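Local coordinates for protein beta sliding clamp (Bartonella birtlesii LL-WM9, PDB 6PTR) that probably tethers DNA polymerases and other proteins to DNA for processive replication, closing as a head-to-tail homodimeric ring around the duplex, at residues Ala106-Ser111 with His115-Cys120; Gly206-Arg211 with Gly254-Tyr259; Gln276-Ala281 with Arg337-Ile342. All blocks are in the same frame, centred on the assembly; numbering follows the deposited sequence. Where two conformers were deposited one is given.

Contact 1: residues Ala106-Ser111 with His115-Cys120; sequences AMSIVS and HFQLQC
Ile109 and Leu118 meet through their outer methyls, CD1 of Ile109 lying 3.7 Å from CD1 of Leu118, the two branches crossing obliquely on the buried face of the sheet. Beside them, CB of Ile109 rests on CB of Phe116, and farther along the same face CB of Met107 packs 3.6 Å from SG of Cys120. Leu81, Leu82 and Ile85 of helix 79-88 cover this face. The backbones form an antiparallel beta hairpin in the N-terminal clamp domain, their axes 4.6 Å apart at 163°. Two hydrogen-bonded pairs set the register: Met107 with Leu118, where Leu118 N reaches Met107 O at 2.8 Å and 171°, and Ile109 with Phe116. His115, Phe116 and Gln117 also pair antiparallel with a strand of the second subunit, so the sheet continues across the dimer interface. On the other face, His115 puts CG anti to its backbone N (chi1 169°), which brings the imidazole CD2 at a slant to within 3.6 Å of Val110 CG2 and its CD2-NE2 edge toward Ser108 OG. Gln117, bent at chi2, donates from NE2 to His115 NE2 (2.8 Å), nearly in the imidazole plane, and Gln117 NE2 lies 3.3 Å from Ser108 CB.

Contact 2: residues Gly206-Arg211 with Gly254-Tyr259; sequences GVIIPR and GTFPDY
Strand 207-210 and the irregular segment 254-259 approach without any direct backbone hydrogen bond, the nearest CA atoms, those of Ile208 and Phe256, being 7.3 Å apart. The contact lies in the central clamp domain, where an outermost strand of an eight-stranded antiparallel sheet meets the connection that leads on toward the C-terminal domain. Ile208 is the one residue of 206-211 in direct contact. Its CG1 stands anti to the carbonyl carbon (chi1 -59°) and the chain is extended beyond it, so that CD1 reaches the backbone of Gly254 to Phe256. There the methyl is 3.8 Å from both Gly254 O and Phe256 N, and 4.0 Å from Phe256 CB. The same CD1 sits at the edge of the Phe256 ring, close to its plane, while CG1 approaches Phe256 CD1 and CB. One face of that ring is occupied by the next residue, Pro257 CD, 3.4 Å above the plane and displaced toward the rim. Tyr169 of strand 167-173 also meets the ring, with the two planes at about 15°, and touches Ile208 as well; the isoleucine and phenylalanine thus share a neighbour in the sheet. Farther along the connection, Pro257 and Asp258 touch the bound peptide, Asp258 through backbone hydrogen bonds, so the segment that carries Phe256 also borders the griselimycin site. Polar linkage between the segments passes through a single water, which donates to Gly254 O at 3.1 Å and, weakly, to Gly206 O at 3.3 Å.

Contact 3: residues Gln276-Ala281 with Arg337-Ile342; sequences QDFSSA and RYLLDI
This is a sparse, apolar helix-to-helix contact in the C-terminal clamp domain, between helix 275-285 and helix 336-345, with no hydrogen bond crossing from one segment to the other. The evidence is a buried area of 165 Å² and a closest CA pair, Ser279 and Leu340, at 6.0 Å. Two meetings account for it. Phe278 has CG anti to its backbone N (chi1 176°), which carries the ring over to the neighbouring helix, where CZ lies 4.0 Å from Leu339 CD1. The side chains cross at about a right angle, and both Leu339 methyls lie near CZ, with CD2 at 4.2 Å. Elsewhere, Phe278 also makes an edge-to-face contact with Phe353, and Leu339 rests on Leu376 of strand 372-376. In the second meeting, Leu340 CD2 reaches Ser279, 3.4 Å from its backbone O and 4.1 Å from its CB. The hydroxyl of Ser279 is engaged with Arg275 O in its own helix. Behind Leu340, Arg337 in one of its two conformers holds Asp341 OD1 side-on through NE and NH1, while Asp341 OD2 has a second partner in Arg189 NH1, with which it forms a salt bridge. Since none of these polar groups bonds across the two segments, the packing between them is van der Waals, with no hydrogen bond to add to it.

In the fold
The three contacts follow one another along the chain, one in each of the N-terminal, central and C-terminal domains of the clamp. Contact 1 lies at the subunit interface, and its centre is about 34 Å from the centre of the chain; contact 3 is on the opposite side of that centre, about 51 Å from contact 1 between centres, and touches no other protein chain. Contact 2 is the most central, about 15 Å out, and its segment 254-259 borders the bound griselimycin. It is nearer to contact 3, with about 13 Å between nearest atoms, than to contact 1, at about 28 Å. None of the three touches another.

Contact 1: residues Ala106-Ser111 with His115-Cys120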
ATOM      1  N   ALA C 106      18.170   2.288  29.981  1.00 41.15           N
ATOM      2  CA  ALA C 106      16.946   1.587  29.622  1.00 37.39           C
ATOM      3  C   ALA C 106      15.749   2.392  30.104  1.00 33.82           C
ATOM      4  O   ALA C 106      15.822   3.109  31.107  1.00 33.04           O
ATOM      5  CB  ALA C 106      16.915   0.177  30.215  1.00 32.46           C
ATOM      6  N   MET C 107      14.650   2.294  29.365  1.00 26.00           N
ATOM      7  CA  MET C 107      13.442   3.030  29.695  1.00 23.27           C
ATOM      8  C   MET C 107      12.287   2.056  29.849  1.00 27.89           C
ATOM      9  O   MET C 107      12.115   1.149  29.031  1.00 26.33           O
ATOM     10  CB  MET C 107      13.080   4.067  28.637  1.00 22.63           C
ATOM     11  CG  MET C 107      11.927   4.980  29.088  1.00 26.54           C
ATOM     12  SD  MET C 107      11.400   6.168  27.835  1.00 31.71           S
ATOM     13  CE  MET C 107      10.599   5.087  26.648  1.00 28.58           C
ATOM     14  N   SER C 108      11.517   2.245  30.906  1.00 22.86           N
ATOM     15  CA  SER C 108      10.294   1.493  31.129  1.00 20.89           C
ATOM     16  C   SER C 108       9.110   2.244  30.542  1.00 23.94           C
ATOM     17  O   SER C 108       9.012   3.473  30.650  1.00 23.94           O
ATOM     18  CB  SER C 108      10.099   1.264  32.633  1.00 24.91           C
ATOM     19  OG  SER C 108       8.791   0.833  32.939  1.00 34.28           O
ATOM     20  N   ILE C 109       8.205   1.496  29.911  1.00 22.04           N
ATOM     21  CA  ILE C 109       6.947   2.028  29.417  1.00 21.56           C
ATOM     22  C   ILE C 109       5.854   1.188  30.041  1.00 27.50           C
ATOM     23  O   ILE C 109       5.817  -0.028  29.824  1.00 25.81           O
ATOM     24  CB  ILE C 109       6.852   1.971  27.891  1.00 22.29           C
ATOM     25  CG1 ILE C 109       8.035   2.675  27.217  1.00 21.70           C
ATOM     26  CG2 ILE C 109       5.535   2.558  27.436  1.00 26.65           C
ATOM     27  CD1 ILE C 109       8.110   2.367  25.758  1.00 24.54           C
ATOM     28  N   VAL C 110       4.974   1.812  30.825  1.00 24.34           N
ATOM     29  CA  VAL C 110       3.888   1.083  31.472  1.00 21.55           C
ATOM     30  C   VAL C 110       2.558   1.688  31.046  1.00 24.53           C
ATOM     31  O   VAL C 110       2.348   2.900  31.163  1.00 25.49           O
ATOM     32  CB  VAL C 110       4.022   1.095  33.007  1.00 29.30           C
ATOM     33  CG1 VAL C 110       2.802   0.469  33.642  1.00 28.77           C
ATOM     34  CG2 VAL C 110       5.281   0.338  33.429  1.00 29.00           C
ATOM     35  N   SER C 111       1.654   0.844  30.568  1.00 24.48           N
ATOM     36  CA  SER C 111       0.304   1.274  30.234  1.00 25.85           C
ATOM     37  C   SER C 111      -0.622   0.149  30.671  1.00 26.05           C
ATOM     38  O   SER C 111      -0.634  -0.918  30.049  1.00 27.16           O
ATOM     39  CB  SER C 111       0.163   1.564  28.740  1.00 39.12           C
ATOM     40  OG  SER C 111      -1.204   1.602  28.359  1.00 49.98           O
ATOM     41  N   HIS C 115       3.851  -3.689  29.986  1.00 21.40           N
ATOM     42  CA  HIS C 115       5.111  -3.115  30.463  1.00 21.58           C
ATOM     43  C   HIS C 115       6.229  -3.466  29.501  1.00 18.98           C
ATOM     44  O   HIS C 115       6.536  -4.649  29.306  1.00 24.45           O
ATOM     45  CB  HIS C 115       5.429  -3.620  31.878  1.00 26.12           C
ATOM     46  CG  HIS C 115       6.815  -3.288  32.345  1.00 39.44           C
ATOM     47  ND1 HIS C 115       7.580  -4.167  33.086  1.00 44.06           N
ATOM     48  CD2 HIS C 115       7.572  -2.175  32.187  1.00 41.42           C
ATOM     49  CE1 HIS C 115       8.749  -3.614  33.354  1.00 41.34           C
ATOM     50  NE2 HIS C 115       8.769  -2.404  32.824  1.00 39.44           N
ATOM     51  N   PHE C 116       6.847  -2.438  28.910  1.00 18.96           N
ATOM     52  CA  PHE C 116       8.016  -2.595  28.048  1.00 18.72           C
ATOM     53  C   PHE C 116       9.257  -2.106  28.787  1.00 20.57           C
ATOM     54  O   PHE C 116       9.189  -1.153  29.562  1.00 21.94           O
ATOM     55  CB  PHE C 116       7.873  -1.784  26.749  1.00 18.71           C
ATOM     56  CG  PHE C 116       6.713  -2.203  25.881  1.00 20.07           C
ATOM     57  CD1 PHE C 116       5.451  -1.659  26.075  1.00 25.32           C
ATOM     58  CD2 PHE C 116       6.897  -3.134  24.866  1.00 24.10           C
ATOM     59  CE1 PHE C 116       4.364  -2.059  25.277  1.00 23.40           C
ATOM     60  CE2 PHE C 116       5.827  -3.538  24.073  1.00 21.95           C
ATOM     61  CZ  PHE C 116       4.565  -2.986  24.269  1.00 21.13           C
ATOM     62  N   GLN C 117      10.383  -2.774  28.567  1.00 20.29           N
ATOM     63  CA  GLN C 117      11.692  -2.277  28.987  1.00 21.07           C
ATOM     64  C   GLN C 117      12.518  -2.156  27.716  1.00 20.89           C
ATOM     65  O   GLN C 117      12.807  -3.171  27.073  1.00 24.65           O
ATOM     66  CB  GLN C 117      12.363  -3.224  29.980  1.00 22.79           C
ATOM     67  CG  GLN C 117      11.770  -3.217  31.360  1.00 43.81           C
ATOM     68  CD  GLN C 117      12.255  -2.033  32.171  1.00 55.02           C
ATOM     69  OE1 GLN C 117      13.324  -1.484  31.905  1.00 61.58           O
ATOM     70  NE2 GLN C 117      11.475  -1.634  33.165  1.00 60.07           N
ATOM     71  N   LEU C 118      12.876  -0.932  27.333  1.00 21.26           N
ATOM     72  CA  LEU C 118      13.527  -0.708  26.043  1.00 21.84           C
ATOM     73  C   LEU C 118      14.983  -0.309  26.245  1.00 22.61           C
ATOM     74  O   LEU C 118      15.287   0.547  27.076  1.00 27.14           O
ATOM     75  CB  LEU C 118      12.813   0.367  25.220  1.00 21.26           C
ATOM     76  CG  LEU C 118      11.379   0.124  24.764  1.00 24.30           C
ATOM     77  CD1 LEU C 118      10.976   1.236  23.797  1.00 26.98           C
ATOM     78  CD2 LEU C 118      11.236  -1.248  24.115  1.00 25.68           C
ATOM     79  N   GLN C 119      15.868  -0.932  25.477  1.00 20.53           N
ATOM     80  CA  GLN C 119      17.263  -0.522  25.430  1.00 19.74           C
ATOM     81  C   GLN C 119      17.370   0.856  24.796  1.00 23.37           C
ATOM     82  O   GLN C 119      16.873   1.081  23.692  1.00 25.58           O
ATOM     83  CB  GLN C 119      18.083  -1.537  24.635  1.00 25.03           C
ATOM     84  CG  GLN C 119      18.192  -2.905  25.276  1.00 28.77           C
ATOM     85  CD  GLN C 119      18.729  -3.955  24.311  1.00 33.20           C
ATOM     86  OE1 GLN C 119      19.200  -3.629  23.218  1.00 36.64           O
ATOM     87  NE2 GLN C 119      18.659  -5.216  24.710  1.00 33.13           N
ATOM     88  N   CYS C 120      18.050   1.767  25.487  1.00 24.26           N
ATOM     89  CA  CYS C 120      18.098   3.174  25.131  1.00 18.11           C
ATOM     90  C   CYS C 120      19.547   3.652  25.055  1.00 19.03           C
ATOM     91  O   CYS C 120      20.495   2.901  25.299  1.00 24.18           O
ATOM     92  CB  CYS C 120      17.332   4.005  26.157  1.00 23.73           C
ATOM     93  SG  CYS C 120      15.548   3.795  26.016  1.00 32.66           S
TER

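Contact 2: residues Gly206-Arg211 with Gly254-Tyr259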
ATOM      1  N   GLY C 206      18.939  34.776  -1.102  1.00 26.83           N
ATOM      2  CA  GLY C 206      18.269  33.699  -1.816  1.00 23.20           C
ATOM      3  C   GLY C 206      18.871  32.378  -1.376  1.00 24.93           C
ATOM      4  O   GLY C 206      20.093  32.191  -1.435  1.00 23.10           O
ATOM      5  N   VAL C 207      18.016  31.456  -0.925  1.00 19.85           N
ATOM      6  CA  VAL C 207      18.477  30.183  -0.379  1.00 20.87           C
ATOM      7  C   VAL C 207      17.699  29.020  -0.981  1.00 18.38           C
ATOM      8  O   VAL C 207      16.575  29.160  -1.471  1.00 19.84           O
ATOM      9  CB  VAL C 207      18.364  30.138   1.161  1.00 20.41           C
ATOM     10  CG1 VAL C 207      19.105  31.328   1.795  1.00 23.76           C
ATOM     11  CG2 VAL C 207      16.894  30.126   1.589  1.00 20.09           C
ATOM     12  N   ILE C 208      18.311  27.845  -0.909  1.00 16.38           N
ATOM     13  CA  ILE C 208      17.722  26.618  -1.454  1.00 15.60           C
ATOM     14  C   ILE C 208      17.321  25.748  -0.273  1.00 21.17           C
ATOM     15  O   ILE C 208      18.183  25.235   0.449  1.00 18.44           O
ATOM     16  CB  ILE C 208      18.694  25.880  -2.377  1.00 16.96           C
ATOM     17  CG1 ILE C 208      19.111  26.778  -3.543  1.00 18.11           C
ATOM     18  CG2 ILE C 208      18.048  24.573  -2.906  1.00 18.93           C
ATOM     19  CD1 ILE C 208      20.284  26.182  -4.338  1.00 20.03           C
ATOM     20  N   ILE C 209      16.016  25.594  -0.060  1.00 15.55           N
ATOM     21  CA  ILE C 209      15.528  24.757   1.035  1.00 17.29           C
ATOM     22  C   ILE C 209      15.535  23.306   0.577  1.00 20.06           C
ATOM     23  O   ILE C 209      14.919  22.996  -0.453  1.00 18.06           O
ATOM     24  CB  ILE C 209      14.112  25.170   1.446  1.00 21.08           C
ATOM     25  CG1 ILE C 209      14.060  26.669   1.720  1.00 21.33           C
ATOM     26  CG2 ILE C 209      13.643  24.284   2.615  1.00 20.63           C
ATOM     27  CD1 ILE C 209      12.618  27.235   1.773  1.00 21.30           C
ATOM     28  N   PRO C 210      16.201  22.390   1.283  1.00 18.02           N
ATOM     29  CA  PRO C 210      16.285  20.997   0.803  1.00 19.51           C
ATOM     30  C   PRO C 210      14.929  20.308   0.698  1.00 16.80           C
ATOM     31  O   PRO C 210      14.004  20.570   1.479  1.00 20.47           O
ATOM     32  CB  PRO C 210      17.163  20.304   1.857  1.00 22.17           C
ATOM     33  CG  PRO C 210      17.891  21.436   2.540  1.00 20.89           C
ATOM     34  CD  PRO C 210      16.965  22.603   2.522  1.00 20.15           C
ATOM     35  N   ARG C 211      14.839  19.423  -0.298  1.00 17.40           N
ATOM     36  CA  ARG C 211      13.649  18.616  -0.553  1.00 22.33           C
ATOM     37  C   ARG C 211      13.099  17.938   0.703  1.00 24.01           C
ATOM     38  O   ARG C 211      11.880  17.936   0.924  1.00 20.82           O
ATOM     39  CB  ARG C 211      13.990  17.570  -1.623  1.00 32.38           C
ATOM     40  CG  ARG C 211      12.870  16.639  -1.985  1.00 43.24           C
ATOM     41  CD  ARG C 211      13.173  15.910  -3.288  1.00 46.25           C
ATOM     42  NE  ARG C 211      14.508  15.318  -3.309  1.00 49.13           N
ATOM     43  CZ  ARG C 211      14.781  14.087  -2.895  1.00 58.08           C
ATOM     44  NH1 ARG C 211      16.019  13.621  -2.959  1.00 66.51           N
ATOM     45  NH2 ARG C 211      13.811  13.321  -2.409  1.00 56.78           N
ATOM     46  N   GLY C 254      24.910  25.524  -2.676  1.00 27.51           N
ATOM     47  CA  GLY C 254      25.093  25.645  -4.111  1.00 27.92           C
ATOM     48  C   GLY C 254      24.401  26.898  -4.596  1.00 28.94           C
ATOM     49  O   GLY C 254      23.774  27.630  -3.825  1.00 32.11           O
ATOM     50  N   THR C 255      24.529  27.152  -5.887  1.00 23.61           N
ATOM     51  CA  THR C 255      23.906  28.318  -6.504  1.00 23.04           C
ATOM     52  C   THR C 255      22.788  27.854  -7.435  1.00 24.30           C
ATOM     53  O   THR C 255      23.035  27.070  -8.352  1.00 25.00           O
ATOM     54  CB  THR C 255      24.938  29.139  -7.269  1.00 29.36           C
ATOM     55  OG1 THR C 255      25.953  29.572  -6.353  1.00 34.51           O
ATOM     56  CG2 THR C 255      24.280  30.351  -7.890  1.00 34.97           C
ATOM     57  N   PHE C 256      21.574  28.361  -7.216  1.00 19.42           N
ATOM     58  CA  PHE C 256      20.440  27.975  -8.057  1.00 20.35           C
ATOM     59  C   PHE C 256      20.583  28.584  -9.458  1.00 22.01           C
ATOM     60  O   PHE C 256      21.114  29.687  -9.612  1.00 18.87           O
ATOM     61  CB  PHE C 256      19.139  28.436  -7.396  1.00 18.61           C
ATOM     62  CG  PHE C 256      17.914  27.716  -7.873  1.00 15.88           C
ATOM     63  CD1 PHE C 256      17.646  26.431  -7.432  1.00 15.67           C
ATOM     64  CD2 PHE C 256      17.029  28.318  -8.772  1.00 17.45           C
ATOM     65  CE1 PHE C 256      16.514  25.743  -7.863  1.00 17.82           C
ATOM     66  CE2 PHE C 256      15.885  27.644  -9.193  1.00 17.26           C
ATOM     67  CZ  PHE C 256      15.632  26.341  -8.725  1.00 16.96           C
ATOM     68  N   PRO C 257      20.129  27.882 -10.506  1.00 17.34           N
ATOM     69  CA  PRO C 257      20.271  28.428 -11.867  1.00 16.90           C
ATOM     70  C   PRO C 257      19.482  29.710 -12.083  1.00 17.92           C
ATOM     71  O   PRO C 257      18.575  30.063 -11.326  1.00 19.44           O
ATOM     72  CB  PRO C 257      19.739  27.304 -12.779  1.00 16.67           C
ATOM     73  CG  PRO C 257      19.866  26.042 -11.951  1.00 21.99           C
ATOM     74  CD  PRO C 257      19.666  26.479 -10.502  1.00 20.33           C
ATOM     75  N   ASP C 258      19.855  30.404 -13.160  1.00 19.12           N
ATOM     76  CA  ASP C 258      19.221  31.654 -13.588  1.00 18.28           C
ATOM     77  C   ASP C 258      17.903  31.290 -14.274  1.00 17.69           C
ATOM     78  O   ASP C 258      17.743  31.358 -15.495  1.00 18.87           O
ATOM     79  CB  ASP C 258      20.178  32.420 -14.490  1.00 20.42           C
ATOM     80  CG  ASP C 258      19.658  33.785 -14.905  1.00 26.94           C
ATOM     81  OD1 ASP C 258      18.588  34.207 -14.431  1.00 25.90           O
ATOM     82  OD2 ASP C 258      20.352  34.422 -15.720  1.00 29.38           O
ATOM     83  N   TYR C 259      16.941  30.880 -13.435  1.00 16.97           N
ATOM     84  CA  TYR C 259      15.699  30.279 -13.911  1.00 20.13           C
ATOM     85  C   TYR C 259      14.849  31.242 -14.723  1.00 21.19           C
ATOM     86  O   TYR C 259      14.018  30.790 -15.512  1.00 20.10           O
ATOM     87  CB  TYR C 259      14.869  29.739 -12.729  1.00 18.75           C
ATOM     88  CG  TYR C 259      14.384  30.875 -11.866  1.00 17.89           C
ATOM     89  CD1 TYR C 259      13.183  31.527 -12.159  1.00 19.32           C
ATOM     90  CD2 TYR C 259      15.158  31.356 -10.817  1.00 17.27           C
ATOM     91  CE1 TYR C 259      12.762  32.615 -11.425  1.00 17.90           C
ATOM     92  CE2 TYR C 259      14.733  32.460 -10.065  1.00 20.76           C
ATOM     93  CZ  TYR C 259      13.548  33.076 -10.383  1.00 22.74           C
ATOM     94  OH  TYR C 259      13.112  34.170  -9.685  1.00 23.41           O
TER
HETATM   95  O   HOH W   1      21.723  29.532  -2.536  1.00 40.23           O

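Contact 3: residues Gln276-Ala281 with Arg337-Ile342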
ATOM      1  N   GLN C 276     -10.448  19.141 -16.815  1.00 25.81           N
ATOM      2  CA  GLN C 276     -10.821  17.788 -16.428  0.51 27.28           C
ATOM      3  C   GLN C 276     -10.884  16.868 -17.643  1.00 27.42           C
ATOM      4  O   GLN C 276     -10.434  15.717 -17.601  1.00 26.11           O
ATOM      5  CB  GLN C 276     -12.166  17.843 -15.692  0.51 30.81           C
ATOM      6  CG  GLN C 276     -12.161  18.672 -14.388  0.51 35.74           C
ATOM      7  CD  GLN C 276     -12.179  20.219 -14.558  0.51 37.98           C
ATOM      8  OE1 GLN C 276     -12.432  20.767 -15.642  0.51 26.22           O
ATOM      9  NE2 GLN C 276     -11.910  20.917 -13.457  0.51 36.88           N
ATOM     10  N   ASP C 277     -11.456  17.369 -18.739  1.00 29.52           N
ATOM     11  CA  ASP C 277     -11.527  16.572 -19.961  1.00 22.03           C
ATOM     12  C   ASP C 277     -10.136  16.278 -20.504  1.00 22.96           C
ATOM     13  O   ASP C 277      -9.871  15.171 -20.994  1.00 25.65           O
ATOM     14  CB  ASP C 277     -12.373  17.311 -20.998  1.00 24.12           C
ATOM     15  CG  ASP C 277     -13.831  17.400 -20.603  1.00 36.10           C
ATOM     16  OD1 ASP C 277     -14.280  16.643 -19.708  1.00 33.59           O
ATOM     17  OD2 ASP C 277     -14.539  18.229 -21.199  1.00 37.81           O
ATOM     18  N   PHE C 278      -9.240  17.272 -20.448  1.00 22.09           N
ATOM     19  CA  PHE C 278      -7.859  17.084 -20.905  1.00 22.87           C
ATOM     20  C   PHE C 278      -7.127  16.086 -20.021  1.00 20.47           C
ATOM     21  O   PHE C 278      -6.456  15.169 -20.513  1.00 19.86           O
ATOM     22  CB  PHE C 278      -7.137  18.435 -20.905  1.00 21.88           C
ATOM     23  CG  PHE C 278      -5.682  18.356 -21.273  1.00 22.79           C
ATOM     24  CD1 PHE C 278      -5.299  18.255 -22.600  1.00 24.35           C
ATOM     25  CD2 PHE C 278      -4.699  18.376 -20.295  1.00 25.38           C
ATOM     26  CE1 PHE C 278      -3.959  18.181 -22.943  1.00 20.90           C
ATOM     27  CE2 PHE C 278      -3.354  18.288 -20.633  1.00 22.42           C
ATOM     28  CZ  PHE C 278      -2.989  18.210 -21.951  1.00 19.11           C
ATOM     29  N   SER C 279      -7.242  16.256 -18.702  1.00 21.16           N
ATOM     30  CA  SER C 279      -6.577  15.348 -17.773  1.00 22.32           C
ATOM     31  C   SER C 279      -7.042  13.909 -17.966  1.00 22.67           C
ATOM     32  O   SER C 279      -6.223  12.983 -17.983  1.00 21.06           O
ATOM     33  CB  SER C 279      -6.838  15.798 -16.331  1.00 25.47           C
ATOM     34  OG  SER C 279      -6.282  17.081 -16.119  1.00 34.22           O
ATOM     35  N   SER C 280      -8.355  13.690 -18.077  1.00 20.85           N
ATOM     36  CA  SER C 280      -8.859  12.328 -18.221  0.54 20.72           C
ATOM     37  C   SER C 280      -8.405  11.710 -19.538  1.00 19.44           C
ATOM     38  O   SER C 280      -8.064  10.525 -19.596  1.00 18.32           O
ATOM     39  CB  SER C 280     -10.382  12.314 -18.120  0.54 22.97           C
ATOM     40  OG  SER C 280     -10.823  12.807 -16.865  0.54 20.42           O
ATOM     41  N   ALA C 281      -8.389  12.504 -20.610  1.00 20.34           N
ATOM     42  CA  ALA C 281      -7.937  11.984 -21.906  1.00 18.59           C
ATOM     43  C   ALA C 281      -6.460  11.616 -21.884  1.00 17.41           C
ATOM     44  O   ALA C 281      -6.071  10.564 -22.405  1.00 17.67           O
ATOM     45  CB  ALA C 281      -8.206  13.010 -23.001  1.00 15.88           C
ATOM     46  N   ARG C 337       2.924  12.184 -17.839  1.00 16.42           N
ATOM     47  CA  ARG C 337       2.872  12.309 -16.388  0.57 18.20           C
ATOM     48  C   ARG C 337       3.100  13.751 -15.954  1.00 18.48           C
ATOM     49  O   ARG C 337       2.448  14.236 -15.026  1.00 21.01           O
ATOM     50  CB  ARG C 337       3.897  11.388 -15.735  0.57 19.28           C
ATOM     51  CG  ARG C 337       3.816  11.419 -14.211  0.57 24.55           C
ATOM     52  CD  ARG C 337       2.422  11.017 -13.730  0.57 25.61           C
ATOM     53  NE  ARG C 337       1.750  12.100 -13.016  0.57 35.53           N
ATOM     54  CZ  ARG C 337       0.509  12.031 -12.541  0.57 41.12           C
ATOM     55  NH1 ARG C 337      -0.017  13.066 -11.880  0.57 34.34           N
ATOM     56  NH2 ARG C 337      -0.208  10.926 -12.726  0.57 40.52           N
ATOM     57  N   TYR C 338       4.025  14.448 -16.608  1.00 18.62           N
ATOM     58  CA  TYR C 338       4.262  15.838 -16.239  1.00 19.40           C
ATOM     59  C   TYR C 338       3.056  16.703 -16.565  1.00 20.69           C
ATOM     60  O   TYR C 338       2.739  17.638 -15.822  1.00 19.91           O
ATOM     61  CB  TYR C 338       5.513  16.375 -16.942  1.00 17.72           C
ATOM     62  CG  TYR C 338       6.809  15.701 -16.516  1.00 16.92           C
ATOM     63  CD1 TYR C 338       6.855  14.860 -15.412  1.00 19.76           C
ATOM     64  CD2 TYR C 338       7.993  15.924 -17.227  1.00 19.87           C
ATOM     65  CE1 TYR C 338       8.048  14.251 -15.009  1.00 25.57           C
ATOM     66  CE2 TYR C 338       9.190  15.313 -16.848  1.00 21.38           C
ATOM     67  CZ  TYR C 338       9.209  14.484 -15.733  1.00 28.54           C
ATOM     68  OH  TYR C 338      10.383  13.877 -15.342  1.00 30.33           O
ATOM     69  N   LEU C 339       2.376  16.423 -17.684  1.00 18.70           N
ATOM     70  CA  LEU C 339       1.143  17.142 -17.984  1.00 17.37           C
ATOM     71  C   LEU C 339       0.101  16.913 -16.906  1.00 20.94           C
ATOM     72  O   LEU C 339      -0.573  17.854 -16.474  1.00 22.36           O
ATOM     73  CB  LEU C 339       0.577  16.708 -19.338  1.00 18.84           C
ATOM     74  CG  LEU C 339       1.209  17.251 -20.611  1.00 17.64           C
ATOM     75  CD1 LEU C 339       0.601  16.487 -21.794  1.00 18.76           C
ATOM     76  CD2 LEU C 339       0.956  18.743 -20.746  1.00 16.60           C
ATOM     77  N   LEU C 340      -0.050  15.667 -16.451  1.00 20.27           N
ATOM     78  CA  LEU C 340      -1.019  15.405 -15.388  1.00 19.86           C
ATOM     79  C   LEU C 340      -0.596  16.070 -14.082  1.00 21.82           C
ATOM     80  O   LEU C 340      -1.443  16.594 -13.350  1.00 24.34           O
ATOM     81  CB  LEU C 340      -1.189  13.902 -15.205  1.00 22.24           C
ATOM     82  CG  LEU C 340      -1.855  13.258 -16.430  1.00 25.70           C
ATOM     83  CD1 LEU C 340      -1.888  11.755 -16.280  1.00 30.62           C
ATOM     84  CD2 LEU C 340      -3.263  13.811 -16.596  1.00 27.24           C
ATOM     85  N   ASP C 341       0.709  16.083 -13.792  1.00 23.60           N
ATOM     86  CA  ASP C 341       1.182  16.783 -12.598  1.00 24.84           C
ATOM     87  C   ASP C 341       0.739  18.240 -12.613  1.00 22.10           C
ATOM     88  O   ASP C 341       0.195  18.746 -11.623  1.00 24.44           O
ATOM     89  CB  ASP C 341       2.711  16.701 -12.487  1.00 28.22           C
ATOM     90  CG  ASP C 341       3.217  15.305 -12.180  1.00 31.82           C
ATOM     91  OD1 ASP C 341       2.446  14.460 -11.659  1.00 29.06           O
ATOM     92  OD2 ASP C 341       4.415  15.066 -12.441  1.00 28.82           O
ATOM     93  N   ILE C 342       0.949  18.933 -13.737  1.00 20.38           N
ATOM     94  CA  ILE C 342       0.630  20.353 -13.776  1.00 25.79           C
ATOM     95  C   ILE C 342      -0.878  20.569 -13.818  1.00 25.92           C
ATOM     96  O   ILE C 342      -1.406  21.466 -13.148  1.00 22.44           O
ATOM     97  CB  ILE C 342       1.353  21.010 -14.961  1.00 20.19           C
ATOM     98  CG1 ILE C 342       2.858  20.979 -14.697  1.00 20.79           C
ATOM     99  CG2 ILE C 342       0.860  22.439 -15.156  1.00 19.83           C
ATOM    100  CD1 ILE C 342       3.695  21.258 -15.968  1.00 24.10           C
TER